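Local coordinates for cytosine deaminase (Klebsiella pneumoniae, PDB 4R7W), which probably catalyses the hydrolytic deamination of cytosine to uracil and ammonia at an iron(II) site, at residues B[57-62]-B[101-106]; B[239-244]-B[268-273]; B[274-279]-B[313-318]; B[305-310]-B[323-328]. All blocks are in the same frame, centred on the assembly; numbering follows the deposited sequence.

Contact 1. Residues B[57-62]-B[101-106]; sequences IHLDAT and KTIGML. With FE2 (Fe (II) ion), chain L; O7U ((2R)-2-amino-2,5-dihydro-1,5,2-diazaphosphinin-6(1H)-one 2-oxide), chain M.
Thr-62 and Thr-102 meet tip to tip, and their OG1 atoms share a short hydrogen bond of 2.6 Å. This is the tight part of the interface. Thr-62 OG1 lies anti to its backbone N (chi1 -167°), which turns it toward the helix, and the same oxygen also bonds the carbonyl of Ile-310, so two partners grip it. The apolar part is looser: the Leu-59 and Ile-103 side chains cross at about a right angle, CD1 of the first 4.0 Å from CG1 of the second, and Ile-57 CD1 approaches Leu-106 CD1 no closer than 4.3 Å. In this TIM-barrel amidohydrolase, residues 57-62 leave the end of strand 47-57, and helix 92-108 packs outside them. His-58, on the inner side of the turn, binds iron(II) through NE2 at 2.3 Å together with His-56, His-209 and Asp-308, while the ligand lies over one face of its ring. Toward solvent the helix makes no such contacts: the extended Lys-101 side chain leads away from the turn.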
loop_
_atom_site.group_PDB
_atom_site.type_symbol
_atom_site.label_atom_id
_atom_site.label_comp_id
_atom_site.label_asym_id
_atom_site.label_seq_id
_atom_site.Cartn_x
_atom_site.Cartn_y
_atom_site.Cartn_z
ATOM N N ILE B 57 12.983 8.818 -9.600
ATOM C CA ILE B 57 12.701 9.705 -8.472
ATOM C C ILE B 57 13.071 11.172 -8.763
ATOM O O ILE B 57 13.879 11.452 -9.643
ATOM C CB ILE B 57 13.403 9.221 -7.197
ATOM C CG1 ILE B 57 12.775 9.857 -5.953
ATOM C CG2 ILE B 57 14.914 9.475 -7.281
ATOM C CD1 ILE B 57 13.218 9.233 -4.648
ATOM N N HIS B 58 12.459 12.108 -8.035
ATOM C CA HIS B 58 12.794 13.517 -8.194
ATOM C C HIS B 58 13.565 14.038 -6.986
ATOM O O HIS B 58 12.980 14.604 -6.069
ATOM C CB HIS B 58 11.533 14.349 -8.398
ATOM C CG HIS B 58 10.868 14.109 -9.718
ATOM N ND1 HIS B 58 10.991 14.977 -10.782
ATOM C CD2 HIS B 58 10.089 13.091 -10.151
ATOM C CE1 HIS B 58 10.321 14.501 -11.816
ATOM N NE2 HIS B 58 9.773 13.355 -11.459
ATOM N N LEU B 59 14.879 13.856 -6.989
ATOM C CA LEU B 59 15.692 14.321 -5.864
ATOM C C LEU B 59 15.780 15.855 -5.741
ATOM O O LEU B 59 16.073 16.387 -4.672
ATOM C CB LEU B 59 17.089 13.723 -5.938
ATOM C CG LEU B 59 17.107 12.216 -5.682
ATOM C CD1 LEU B 59 18.537 11.706 -5.612
ATOM C CD2 LEU B 59 16.330 11.873 -4.410
ATOM N N ASP B 60 15.544 16.575 -6.826
ATOM C CA ASP B 60 15.626 18.027 -6.717
ATOM C C ASP B 60 14.453 18.598 -5.919
ATOM O O ASP B 60 14.594 19.619 -5.235
ATOM C CB ASP B 60 15.818 18.701 -8.086
ATOM C CG ASP B 60 14.651 18.486 -9.041
ATOM O OD1 ASP B 60 14.451 19.356 -9.925
ATOM O OD2 ASP B 60 13.948 17.457 -8.934
ATOM N N ALA B 61 13.315 17.910 -5.980
ATOM C CA ALA B 61 12.089 18.375 -5.330
ATOM C C ALA B 61 11.810 17.733 -3.979
ATOM O O ALA B 61 10.917 18.190 -3.253
ATOM C CB ALA B 61 10.879 18.158 -6.250
ATOM N N THR B 62 12.540 16.666 -3.654
ATOM C CA THR B 62 12.253 15.890 -2.455
ATOM C C THR B 62 12.234 16.765 -1.197
ATOM O O THR B 62 13.033 17.677 -1.053
ATOM C CB THR B 62 13.249 14.687 -2.289
ATOM O OG1 THR B 62 12.771 13.779 -1.281
ATOM C CG2 THR B 62 14.643 15.167 -1.931
ATOM N N LYS B 101 19.564 13.645 2.300
ATOM C CA LYS B 101 18.674 13.064 3.304
ATOM C C LYS B 101 17.767 11.980 2.710
ATOM O O LYS B 101 17.608 10.905 3.291
ATOM C CB LYS B 101 17.840 14.152 3.984
ATOM C CG LYS B 101 16.875 13.629 5.028
ATOM C CD LYS B 101 16.238 14.756 5.832
ATOM C CE LYS B 101 14.990 14.256 6.562
ATOM N NZ LYS B 101 14.506 15.208 7.594
ATOM N N THR B 102 17.178 12.255 1.548
ATOM C CA THR B 102 16.334 11.250 0.897
ATOM C C THR B 102 17.171 10.057 0.386
ATOM O O THR B 102 16.715 8.926 0.384
ATOM C CB THR B 102 15.469 11.870 -0.224
ATOM O OG1 THR B 102 14.551 12.816 0.344
ATOM C CG2 THR B 102 14.685 10.811 -0.975
ATOM N N ILE B 103 18.404 10.316 -0.032
ATOM C CA ILE B 103 19.305 9.237 -0.421
ATOM C C ILE B 103 19.558 8.318 0.777
ATOM O O ILE B 103 19.607 7.100 0.628
ATOM C CB ILE B 103 20.638 9.776 -0.999
ATOM C CG1 ILE B 103 20.408 10.318 -2.413
ATOM C CG2 ILE B 103 21.693 8.671 -1.041
ATOM C CD1 ILE B 103 21.565 11.119 -2.964
ATOM N N GLY B 104 19.682 8.912 1.964
ATOM C CA GLY B 104 19.805 8.150 3.196
ATOM C C GLY B 104 18.618 7.208 3.394
ATOM O O GLY B 104 18.794 6.059 3.781
ATOM N N MET B 105 17.414 7.691 3.116
ATOM C CA MET B 105 16.210 6.854 3.216
ATOM C C MET B 105 16.270 5.680 2.244
ATOM O O MET B 105 15.946 4.556 2.598
ATOM C CB MET B 105 14.954 7.668 2.915
ATOM C CG MET B 105 14.628 8.735 3.925
ATOM S SD MET B 105 13.085 9.553 3.388
ATOM C CE MET B 105 13.397 11.186 4.037
ATOM N N LEU B 106 16.675 5.963 1.009
ATOM C CA LEU B 106 16.818 4.933 -0.012
ATOM C C LEU B 106 17.831 3.885 0.427
ATOM O O LEU B 106 17.572 2.674 0.363
ATOM C CB LEU B 106 17.242 5.569 -1.338
ATOM C CG LEU B 106 16.173 6.452 -1.977
ATOM C CD1 LEU B 106 16.753 7.230 -3.154
ATOM C CD2 LEU B 106 14.970 5.623 -2.411
HETATM FE FE FE2 L . 8.353 11.700 -12.238
HETATM N N1 O7U M . 6.764 16.216 -12.397
HETATM C C2 O7U M . 6.009 15.542 -13.362
HETATM O O2 O7U M . 5.759 15.950 -14.508
HETATM N N3 O7U M . 5.493 14.307 -13.045
HETATM N N4 O7U M . 4.243 13.058 -10.990
HETATM O O4 O7U M . 6.241 12.229 -12.115
HETATM P P4 O7U M . 5.666 13.484 -11.663
HETATM C C5 O7U M . 6.638 14.513 -10.580
HETATM C C6 O7U M . 7.014 15.636 -11.078
#

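Contact 2. Residues B[239-244]-B[268-273]; sequences ASHTCA and ISCPTE. With O7U ((2R)-2-amino-2,5-dihydro-1,5,2-diazaphosphinin-6(1H)-one 2-oxide), chain M.
His-241 is joined to Ile-268 through its backbone, His-241 N donating to Ile-268 O at 2.9 Å, and to Cys-270 through its ring. Ile-268 N in turn donates to Ala-239 O at 3.2 Å, with an N-H...O angle of 161°. These two bonds flank the parallel bridge between Ser-240 and Ile-268, whose side chains share one face of the sheet. They knit neighbouring strands 237-241 and 266-269 of the barrel, linked through helix 250-263 as a beta-alpha-beta unit. From CB, the His-241 side chain places CG anti to the carbonyl carbon (chi1 -66°), and the ring swings across toward residues 268-273. ND1 lies 3.0 Å from a water that accepts from Cys-270 N. CD2 is 3.9 Å from ligand O4. CE1 comes 3.8 Å from Cys-270 SG, which sits obliquely, 44° off the ring normal. At the tip, NE2 donates to ligand O4 at 2.9 Å near the ring plane, the same oxygen that binds iron(II). A second water donates to Ala-239 O, Thr-242 OG1 and Ile-268 O, bridging the two segments. Glu-273 OE2, bonded to Ser-309 OG, approaches ligand N4 at 3.4 Å.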
loop_
_atom_site.group_PDB
_atom_site.type_symbol
_atom_site.label_atom_id
_atom_site.label_comp_id
_atom_site.label_asym_id
_atom_site.label_seq_id
_atom_site.Cartn_x
_atom_site.Cartn_y
_atom_site.Cartn_z
ATOM N N ALA B 239 10.125 4.798 -21.381
ATOM C CA ALA B 239 8.939 5.625 -21.257
ATOM C C ALA B 239 8.395 5.512 -19.840
ATOM O O ALA B 239 7.891 4.451 -19.440
ATOM C CB ALA B 239 7.875 5.187 -22.260
ATOM N N SER B 240 8.511 6.592 -19.072
ATOM C CA SER B 240 7.939 6.628 -17.731
ATOM C C SER B 240 6.457 6.993 -17.757
ATOM O O SER B 240 6.001 7.763 -18.626
ATOM C CB SER B 240 8.696 7.600 -16.819
ATOM O OG SER B 240 9.995 7.116 -16.487
ATOM N N HIS B 241 5.738 6.433 -16.786
ATOM C CA HIS B 241 4.306 6.631 -16.562
ATOM C C HIS B 241 3.410 5.953 -17.587
ATOM O O HIS B 241 2.880 4.871 -17.332
ATOM C CB HIS B 241 3.956 8.115 -16.428
ATOM C CG HIS B 241 4.546 8.757 -15.215
ATOM N ND1 HIS B 241 4.222 8.358 -13.936
ATOM C CD2 HIS B 241 5.432 9.776 -15.083
ATOM C CE1 HIS B 241 4.886 9.101 -13.069
ATOM N NE2 HIS B 241 5.636 9.963 -13.738
ATOM N N THR B 242 3.247 6.595 -18.740
ATOM C CA THR B 242 2.333 6.126 -19.775
ATOM C C THR B 242 0.937 5.869 -19.197
ATOM O O THR B 242 0.270 4.909 -19.567
ATOM C CB THR B 242 2.894 4.918 -20.594
ATOM O OG1 THR B 242 3.017 3.736 -19.768
ATOM C CG2 THR B 242 4.262 5.275 -21.206
ATOM N N CYS B 243 0.513 6.740 -18.281
ATOM C CA CYS B 243 -0.804 6.597 -17.641
ATOM C C CYS B 243 -1.951 6.572 -18.651
ATOM O O CYS B 243 -2.957 5.887 -18.439
ATOM C CB CYS B 243 -1.054 7.708 -16.621
ATOM S SG CYS B 243 0.230 7.919 -15.370
ATOM N N ALA B 244 -1.804 7.322 -19.744
ATOM C CA ALA B 244 -2.842 7.350 -20.777
ATOM C C ALA B 244 -3.147 5.975 -21.374
ATOM O O ALA B 244 -4.286 5.713 -21.784
ATOM C CB ALA B 244 -2.491 8.347 -21.881
ATOM N N ILE B 268 8.402 2.381 -17.103
ATOM C CA ILE B 268 8.408 2.524 -15.656
ATOM C C ILE B 268 7.015 2.949 -15.215
ATOM O O ILE B 268 6.406 3.814 -15.845
ATOM C CB ILE B 268 9.465 3.557 -15.189
ATOM C CG1 ILE B 268 10.891 3.026 -15.402
ATOM C CG2 ILE B 268 9.282 3.883 -13.726
ATOM C CD1 ILE B 268 11.981 4.068 -15.088
ATOM N N SER B 269 6.492 2.330 -14.159
ATOM C CA SER B 269 5.177 2.729 -13.622
ATOM C C SER B 269 5.338 3.161 -12.167
ATOM O O SER B 269 6.145 2.583 -11.430
ATOM C CB SER B 269 4.161 1.583 -13.747
ATOM O OG SER B 269 2.866 1.956 -13.280
ATOM N N CYS B 270 4.604 4.189 -11.763
ATOM C CA CYS B 270 4.681 4.685 -10.394
ATOM C C CYS B 270 3.316 4.606 -9.696
ATOM O O CYS B 270 2.606 5.615 -9.585
ATOM C CB CYS B 270 5.222 6.113 -10.394
ATOM S SG CYS B 270 6.793 6.320 -11.330
ATOM N N PRO B 271 2.942 3.406 -9.223
ATOM C CA PRO B 271 1.572 3.116 -8.760
ATOM C C PRO B 271 1.072 3.977 -7.598
ATOM O O PRO B 271 -0.108 4.321 -7.591
ATOM C CB PRO B 271 1.658 1.651 -8.326
ATOM C CG PRO B 271 3.107 1.442 -7.996
ATOM C CD PRO B 271 3.826 2.243 -9.046
ATOM N N THR B 272 1.919 4.306 -6.627
ATOM C CA THR B 272 1.455 5.164 -5.546
ATOM C C THR B 272 1.287 6.601 -6.047
ATOM O O THR B 272 0.380 7.306 -5.625
ATOM C CB THR B 272 2.394 5.163 -4.336
ATOM O OG1 THR B 272 3.727 5.480 -4.759
ATOM C CG2 THR B 272 2.369 3.807 -3.623
ATOM N N GLU B 273 2.153 7.020 -6.963
ATOM C CA GLU B 273 2.114 8.397 -7.430
ATOM C C GLU B 273 0.889 8.614 -8.304
ATOM O O GLU B 273 0.181 9.614 -8.174
ATOM C CB GLU B 273 3.372 8.725 -8.232
ATOM C CG GLU B 273 3.529 10.199 -8.554
ATOM C CD GLU B 273 4.313 10.932 -7.489
ATOM O OE1 GLU B 273 4.553 10.341 -6.408
ATOM O OE2 GLU B 273 4.707 12.093 -7.740
HETATM N N1 O7U M . 6.764 16.216 -12.397
HETATM C C2 O7U M . 6.009 15.542 -13.362
HETATM O O2 O7U M . 5.759 15.950 -14.508
HETATM N N3 O7U M . 5.493 14.307 -13.045
HETATM N N4 O7U M . 4.243 13.058 -10.990
HETATM O O4 O7U M . 6.241 12.229 -12.115
HETATM P P4 O7U M . 5.666 13.484 -11.663
HETATM C C5 O7U M . 6.638 14.513 -10.580
HETATM C C6 O7U M . 7.014 15.636 -11.078
HETATM O O HOH W 1 5.488 3.504 -18.535
HETATM O O HOH W 2 1.678 4.023 -14.893
HETATM O O HOH W 3 2.935 5.764 -13.081
#

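Contact 3. Residues B[274-279]-B[313-318]; sequences SIHLQG and PWYPLG. With O7U ((2R)-2-amino-2,5-dihydro-1,5,2-diazaphosphinin-6(1H)-one 2-oxide), chain M.
Leu-277 and Trp-314 meet obliquely beside the ligand, Leu-277 CD1 lying 4.2 Å from Trp-314 CB and 3.3 Å from ligand N4. The indole supplies a flat wall: ligand C6 lies 3.2 Å above its plane, over the centre, while Pro-313 CB lies against the opposite face. In the next shell the Trp-314 carbonyl O is met by Leu-277 CD2 and, in the plane of the His-276 ring, by His-276 CD2 at 3.1 Å. His-276 NE2 is 3.4 Å from that same oxygen, but the angle is too poor for a hydrogen bond. A chi1 of 177° points the His-276 ring away from the backbone N and toward residues 313-318, and the edge of Tyr-315 faces this ring in an offset edge-to-face pair, centroids 5.9 Å apart and planes at 70°. Tyr-315 is itself positioned from outside, its OH hydrogen-bonding His-331 NE2 of the second subunit. Leu-336 of that subunit also packs on His-276. The contact thus joins the C-terminal end of helix 271-277 to the loop between strand 303-305 and helix 322-332, with helix 76-87 packing on Pro-313 and Trp-314 and the dimer partner beyond.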
loop_
_atom_site.group_PDB
_atom_site.type_symbol
_atom_site.label_atom_id
_atom_site.label_comp_id
_atom_site.label_asym_id
_atom_site.label_seq_id
_atom_site.Cartn_x
_atom_site.Cartn_y
_atom_site.Cartn_z
ATOM N N SER B 274 0.653 7.675 -9.213
ATOM C CA SER B 274 -0.476 7.801 -10.138
ATOM C C SER B 274 -1.837 7.492 -9.489
ATOM O O SER B 274 -2.840 8.106 -9.847
ATOM C CB SER B 274 -0.239 6.961 -11.398
ATOM O OG SER B 274 0.941 7.382 -12.081
ATOM N N ILE B 275 -1.892 6.564 -8.529
ATOM C CA ILE B 275 -3.167 6.352 -7.855
ATOM C C ILE B 275 -3.601 7.653 -7.153
ATOM O O ILE B 275 -4.791 7.964 -7.079
ATOM C CB ILE B 275 -3.136 5.154 -6.880
ATOM C CG1 ILE B 275 -4.558 4.689 -6.555
ATOM C CG2 ILE B 275 -2.371 5.502 -5.608
ATOM C CD1 ILE B 275 -5.215 3.899 -7.673
ATOM N N HIS B 276 -2.615 8.424 -6.693
ATOM C CA HIS B 276 -2.826 9.748 -6.099
ATOM C C HIS B 276 -3.196 10.804 -7.142
ATOM O O HIS B 276 -4.186 11.517 -6.979
ATOM C CB HIS B 276 -1.560 10.174 -5.344
ATOM C CG HIS B 276 -1.622 11.553 -4.756
ATOM N ND1 HIS B 276 -2.639 11.973 -3.922
ATOM C CD2 HIS B 276 -0.773 12.606 -4.871
ATOM C CE1 HIS B 276 -2.420 13.225 -3.559
ATOM N NE2 HIS B 276 -1.294 13.633 -4.123
ATOM N N LEU B 277 -2.408 10.911 -8.213
ATOM C CA LEU B 277 -2.579 12.030 -9.158
ATOM C C LEU B 277 -3.581 11.778 -10.276
ATOM O O LEU B 277 -4.139 12.729 -10.843
ATOM C CB LEU B 277 -1.235 12.419 -9.788
ATOM C CG LEU B 277 -0.121 12.950 -8.884
ATOM C CD1 LEU B 277 1.162 13.087 -9.713
ATOM C CD2 LEU B 277 -0.496 14.294 -8.223
ATOM N N GLN B 278 -3.803 10.506 -10.607
ATOM C CA GLN B 278 -4.738 10.160 -11.676
ATOM C C GLN B 278 -6.169 9.986 -11.147
ATOM O O GLN B 278 -6.392 9.906 -9.939
ATOM C CB GLN B 278 -4.271 8.909 -12.445
ATOM C CG GLN B 278 -2.832 8.994 -12.966
ATOM C CD GLN B 278 -2.584 10.234 -13.860
ATOM O OE1 GLN B 278 -1.807 11.130 -13.509
ATOM N NE2 GLN B 278 -3.235 10.268 -15.019
ATOM N N GLY B 279 -7.136 9.956 -12.060
ATOM C CA GLY B 279 -8.542 9.806 -11.693
ATOM C C GLY B 279 -9.143 11.075 -11.125
ATOM O O GLY B 279 -10.292 11.088 -10.664
ATOM N N PRO B 313 6.018 18.495 -4.082
ATOM C CA PRO B 313 4.754 19.142 -4.476
ATOM C C PRO B 313 3.680 18.209 -5.047
ATOM O O PRO B 313 2.503 18.582 -5.064
ATOM C CB PRO B 313 5.200 20.134 -5.554
ATOM C CG PRO B 313 6.597 20.436 -5.217
ATOM C CD PRO B 313 7.182 19.192 -4.661
ATOM N N TRP B 314 4.065 17.010 -5.485
ATOM C CA TRP B 314 3.111 16.089 -6.101
ATOM C C TRP B 314 2.636 14.944 -5.200
ATOM O O TRP B 314 1.734 14.203 -5.578
ATOM C CB TRP B 314 3.704 15.470 -7.370
ATOM C CG TRP B 314 4.013 16.467 -8.429
ATOM C CD1 TRP B 314 3.173 16.901 -9.411
ATOM C CD2 TRP B 314 5.247 17.164 -8.614
ATOM N NE1 TRP B 314 3.808 17.829 -10.200
ATOM C CE2 TRP B 314 5.083 18.012 -9.729
ATOM C CE3 TRP B 314 6.474 17.162 -7.941
ATOM C CZ2 TRP B 314 6.101 18.839 -10.193
ATOM C CZ3 TRP B 314 7.492 18.005 -8.404
ATOM C CH2 TRP B 314 7.299 18.817 -9.521
ATOM N N TYR B 315 3.235 14.783 -4.027
ATOM C CA TYR B 315 2.969 13.597 -3.205
ATOM C C TYR B 315 3.495 13.844 -1.802
ATOM O O TYR B 315 4.697 14.024 -1.615
ATOM C CB TYR B 315 3.663 12.386 -3.836
ATOM C CG TYR B 315 3.423 11.046 -3.156
ATOM C CD1 TYR B 315 4.426 10.422 -2.416
ATOM C CD2 TYR B 315 2.203 10.397 -3.286
ATOM C CE1 TYR B 315 4.206 9.183 -1.809
ATOM C CE2 TYR B 315 1.969 9.178 -2.680
ATOM C CZ TYR B 315 2.970 8.574 -1.950
ATOM O OH TYR B 315 2.705 7.361 -1.373
ATOM N N PRO B 316 2.598 13.872 -0.806
ATOM C CA PRO B 316 2.974 14.269 0.559
ATOM C C PRO B 316 3.618 13.155 1.409
ATOM O O PRO B 316 4.142 13.439 2.487
ATOM C CB PRO B 316 1.637 14.681 1.171
ATOM C CG PRO B 316 0.645 13.819 0.472
ATOM C CD PRO B 316 1.151 13.651 -0.940
ATOM N N LEU B 317 3.586 11.916 0.935
ATOM C CA LEU B 317 4.155 10.802 1.708
ATOM C C LEU B 317 5.491 10.346 1.121
ATOM O O LEU B 317 6.144 11.096 0.395
ATOM C CB LEU B 317 3.158 9.644 1.783
ATOM C CG LEU B 317 1.829 9.953 2.467
ATOM C CD1 LEU B 317 0.906 8.711 2.475
ATOM C CD2 LEU B 317 2.088 10.433 3.884
ATOM N N GLY B 318 5.908 9.124 1.438
ATOM C CA GLY B 318 7.174 8.601 0.938
ATOM C C GLY B 318 8.187 8.360 2.046
ATOM O O GLY B 318 8.340 9.194 2.945
HETATM N N1 O7U M . 6.764 16.216 -12.397
HETATM C C2 O7U M . 6.009 15.542 -13.362
HETATM O O2 O7U M . 5.759 15.950 -14.508
HETATM N N3 O7U M . 5.493 14.307 -13.045
HETATM N N4 O7U M . 4.243 13.058 -10.990
HETATM O O4 O7U M . 6.241 12.229 -12.115
HETATM P P4 O7U M . 5.666 13.484 -11.663
HETATM C C5 O7U M . 6.638 14.513 -10.580
HETATM C C6 O7U M . 7.014 15.636 -11.078
#

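Contact 4. Residues B[305-310]-B[323-328]; sequences FAQDSI and LRILDA. With FE2 (Fe (II) ion), chain L; O7U ((2R)-2-amino-2,5-dihydro-1,5,2-diazaphosphinin-6(1H)-one 2-oxide), chain M.
The Phe-305 ring receives Leu-326 CD1 at its edge, near the ring plane, 3.7 Å from CD2; the two side chains cross at about a right angle. The other flat group, the Arg-324 guanidinium, has Ile-325 CD1 3.6 Å above one face, toward the rim, and a water at its edge in plane. That water accepts from Arg-324 NH2 and donates to Gln-307 OE1 at 2.6 Å, bridging the segments, while Gln-307 NE2 turns to Glu-54. Ile-325 fills the middle: CG2 meets Phe-305 CB at 3.8 Å and CD1 meets Gln-307 CG at 3.9 Å. The arrangement packs the end of the eighth barrel strand, 303-305, and the loop that follows against the inner side of helix 322-332. From this loop the Asp-308 carboxylate, swung opposite the amide N by a chi1 of -151°, reaches away from the helix, and OD2 binds iron(II) at 2.4 Å beside three histidines. At the dimer interface, Arg-324 NH1 and Asp-327 OD1 form reciprocal salt bridges with Asp-327 and Arg-324 of the second subunit.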
loop_
_atom_site.group_PDB
_atom_site.type_symbol
_atom_site.label_atom_id
_atom_site.label_comp_id
_atom_site.label_asym_id
_atom_site.label_seq_id
_atom_site.Cartn_x
_atom_site.Cartn_y
_atom_site.Cartn_z
ATOM N N PHE B 305 8.663 -0.864 -11.350
ATOM C CA PHE B 305 7.976 0.054 -10.446
ATOM C C PHE B 305 8.931 1.085 -9.832
ATOM O O PHE B 305 10.135 0.843 -9.719
ATOM C CB PHE B 305 7.260 -0.722 -9.331
ATOM C CG PHE B 305 6.019 -1.481 -9.778
ATOM C CD1 PHE B 305 5.054 -0.878 -10.576
ATOM C CD2 PHE B 305 5.810 -2.791 -9.358
ATOM C CE1 PHE B 305 3.899 -1.575 -10.966
ATOM C CE2 PHE B 305 4.664 -3.499 -9.737
ATOM C CZ PHE B 305 3.706 -2.889 -10.545
ATOM N N ALA B 306 8.386 2.241 -9.450
ATOM C CA ALA B 306 9.192 3.319 -8.874
ATOM C C ALA B 306 8.374 4.209 -7.953
ATOM O O ALA B 306 7.172 4.388 -8.160
ATOM C CB ALA B 306 9.820 4.163 -9.983
ATOM N N GLN B 307 9.048 4.808 -6.973
ATOM C CA GLN B 307 8.416 5.711 -5.998
ATOM C C GLN B 307 8.032 7.084 -6.568
ATOM O O GLN B 307 7.052 7.700 -6.130
ATOM C CB GLN B 307 9.351 5.917 -4.793
ATOM C CG GLN B 307 9.653 4.642 -4.019
ATOM C CD GLN B 307 10.710 4.818 -2.936
ATOM O OE1 GLN B 307 10.414 5.284 -1.831
ATOM N NE2 GLN B 307 11.952 4.436 -3.245
ATOM N N ASP B 308 8.847 7.574 -7.500
ATOM C CA ASP B 308 8.643 8.875 -8.142
ATOM C C ASP B 308 8.930 10.068 -7.227
ATOM O O ASP B 308 9.808 10.881 -7.519
ATOM C CB ASP B 308 7.219 8.984 -8.694
ATOM C CG ASP B 308 7.129 9.880 -9.888
ATOM O OD1 ASP B 308 6.226 9.641 -10.698
ATOM O OD2 ASP B 308 7.957 10.804 -10.019
ATOM N N SER B 309 8.177 10.191 -6.138
ATOM C CA SER B 309 8.286 11.351 -5.252
ATOM C C SER B 309 8.447 10.966 -3.797
ATOM O O SER B 309 7.899 9.957 -3.345
ATOM C CB SER B 309 7.021 12.218 -5.343
ATOM O OG SER B 309 6.839 12.784 -6.621
ATOM N N ILE B 310 9.160 11.795 -3.046
ATOM C CA ILE B 310 9.151 11.676 -1.596
ATOM C C ILE B 310 8.954 13.045 -0.955
ATOM O O ILE B 310 9.851 13.890 -0.985
ATOM C CB ILE B 310 10.425 10.957 -1.058
ATOM C CG1 ILE B 310 10.407 9.489 -1.481
ATOM C CG2 ILE B 310 10.516 11.064 0.454
ATOM C CD1 ILE B 310 11.674 8.742 -1.192
ATOM N N LEU B 323 9.481 -1.564 -1.395
ATOM C CA LEU B 323 8.592 -2.703 -1.189
ATOM C C LEU B 323 7.135 -2.265 -0.999
ATOM O O LEU B 323 6.221 -2.982 -1.386
ATOM C CB LEU B 323 9.056 -3.579 -0.026
ATOM C CG LEU B 323 10.218 -4.521 -0.358
ATOM C CD1 LEU B 323 10.607 -5.326 0.874
ATOM C CD2 LEU B 323 9.828 -5.447 -1.513
ATOM N N ARG B 324 6.926 -1.085 -0.421
ATOM C CA ARG B 324 5.571 -0.538 -0.282
ATOM C C ARG B 324 4.948 -0.236 -1.642
ATOM O O ARG B 324 3.744 -0.403 -1.862
ATOM C CB ARG B 324 5.610 0.737 0.549
ATOM C CG ARG B 324 4.230 1.271 0.920
ATOM C CD ARG B 324 4.366 2.427 1.889
ATOM N NE ARG B 324 5.050 3.549 1.254
ATOM C CZ ARG B 324 4.452 4.440 0.463
ATOM N NH1 ARG B 324 3.153 4.350 0.208
ATOM N NH2 ARG B 324 5.152 5.426 -0.071
ATOM N N ILE B 325 5.786 0.226 -2.556
ATOM C CA ILE B 325 5.351 0.555 -3.905
ATOM C C ILE B 325 5.077 -0.729 -4.693
ATOM O O ILE B 325 4.126 -0.813 -5.473
ATOM C CB ILE B 325 6.406 1.448 -4.616
ATOM C CG1 ILE B 325 6.089 2.943 -4.401
ATOM C CG2 ILE B 325 6.478 1.135 -6.104
ATOM C CD1 ILE B 325 6.080 3.413 -2.939
ATOM N N LEU B 326 5.913 -1.737 -4.490
ATOM C CA LEU B 326 5.654 -3.049 -5.086
ATOM C C LEU B 326 4.274 -3.571 -4.682
ATOM O O LEU B 326 3.504 -4.036 -5.525
ATOM C CB LEU B 326 6.740 -4.064 -4.701
ATOM C CG LEU B 326 6.527 -5.446 -5.316
ATOM C CD1 LEU B 326 6.451 -5.354 -6.839
ATOM C CD2 LEU B 326 7.612 -6.438 -4.867
ATOM N N ASP B 327 3.969 -3.472 -3.392
ATOM C CA ASP B 327 2.704 -3.956 -2.848
ATOM C C ASP B 327 1.572 -3.181 -3.516
ATOM O O ASP B 327 0.616 -3.758 -4.036
ATOM C CB ASP B 327 2.686 -3.690 -1.346
ATOM C CG ASP B 327 1.526 -4.334 -0.652
ATOM O OD1 ASP B 327 0.830 -3.606 0.088
ATOM O OD2 ASP B 327 1.326 -5.569 -0.815
ATOM N N ALA B 328 1.701 -1.863 -3.499
ATOM C CA ALA B 328 0.746 -0.994 -4.175
ATOM C C ALA B 328 0.565 -1.403 -5.637
ATOM O O ALA B 328 -0.563 -1.621 -6.090
ATOM C CB ALA B 328 1.185 0.452 -4.065
HETATM FE FE FE2 L . 8.353 11.700 -12.238
HETATM N N1 O7U M . 6.764 16.216 -12.397
HETATM C C2 O7U M . 6.009 15.542 -13.362
HETATM O O2 O7U M . 5.759 15.950 -14.508
HETATM N N3 O7U M . 5.493 14.307 -13.045
HETATM N N4 O7U M . 4.243 13.058 -10.990
HETATM O O4 O7U M . 6.241 12.229 -12.115
HETATM P P4 O7U M . 5.666 13.484 -11.663
HETATM C C5 O7U M . 6.638 14.513 -10.580
HETATM C C6 O7U M . 7.014 15.636 -11.078
HETATM O O HOH W 4 8.323 5.719 -0.289
#

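Along the chain, contact 1 closes before the others open and contact 2 follows, whereas contacts 3 and 4 alternate their segments. All four lie within the amidohydrolase barrel and touch the ligand. The centres of contacts 1 and 2 are about 18 Å apart and the two do not touch; the centres of contacts 2, 3 and 4 are each about 11 Å apart. Contacts 2 and 3 share helix 271-277, and contact 2 joins contact 4 through a probable hydrogen bond from Ala-306 N to Ser-269 O. Contacts 1 and 4 both supply iron ligands and are linked by a probable hydrogen bond from His-58 N to Asp-308 O. Residues distant in sequence thereby converge on one metal site; contacts 3 and 4, and at one residue contact 2, reach the second subunit.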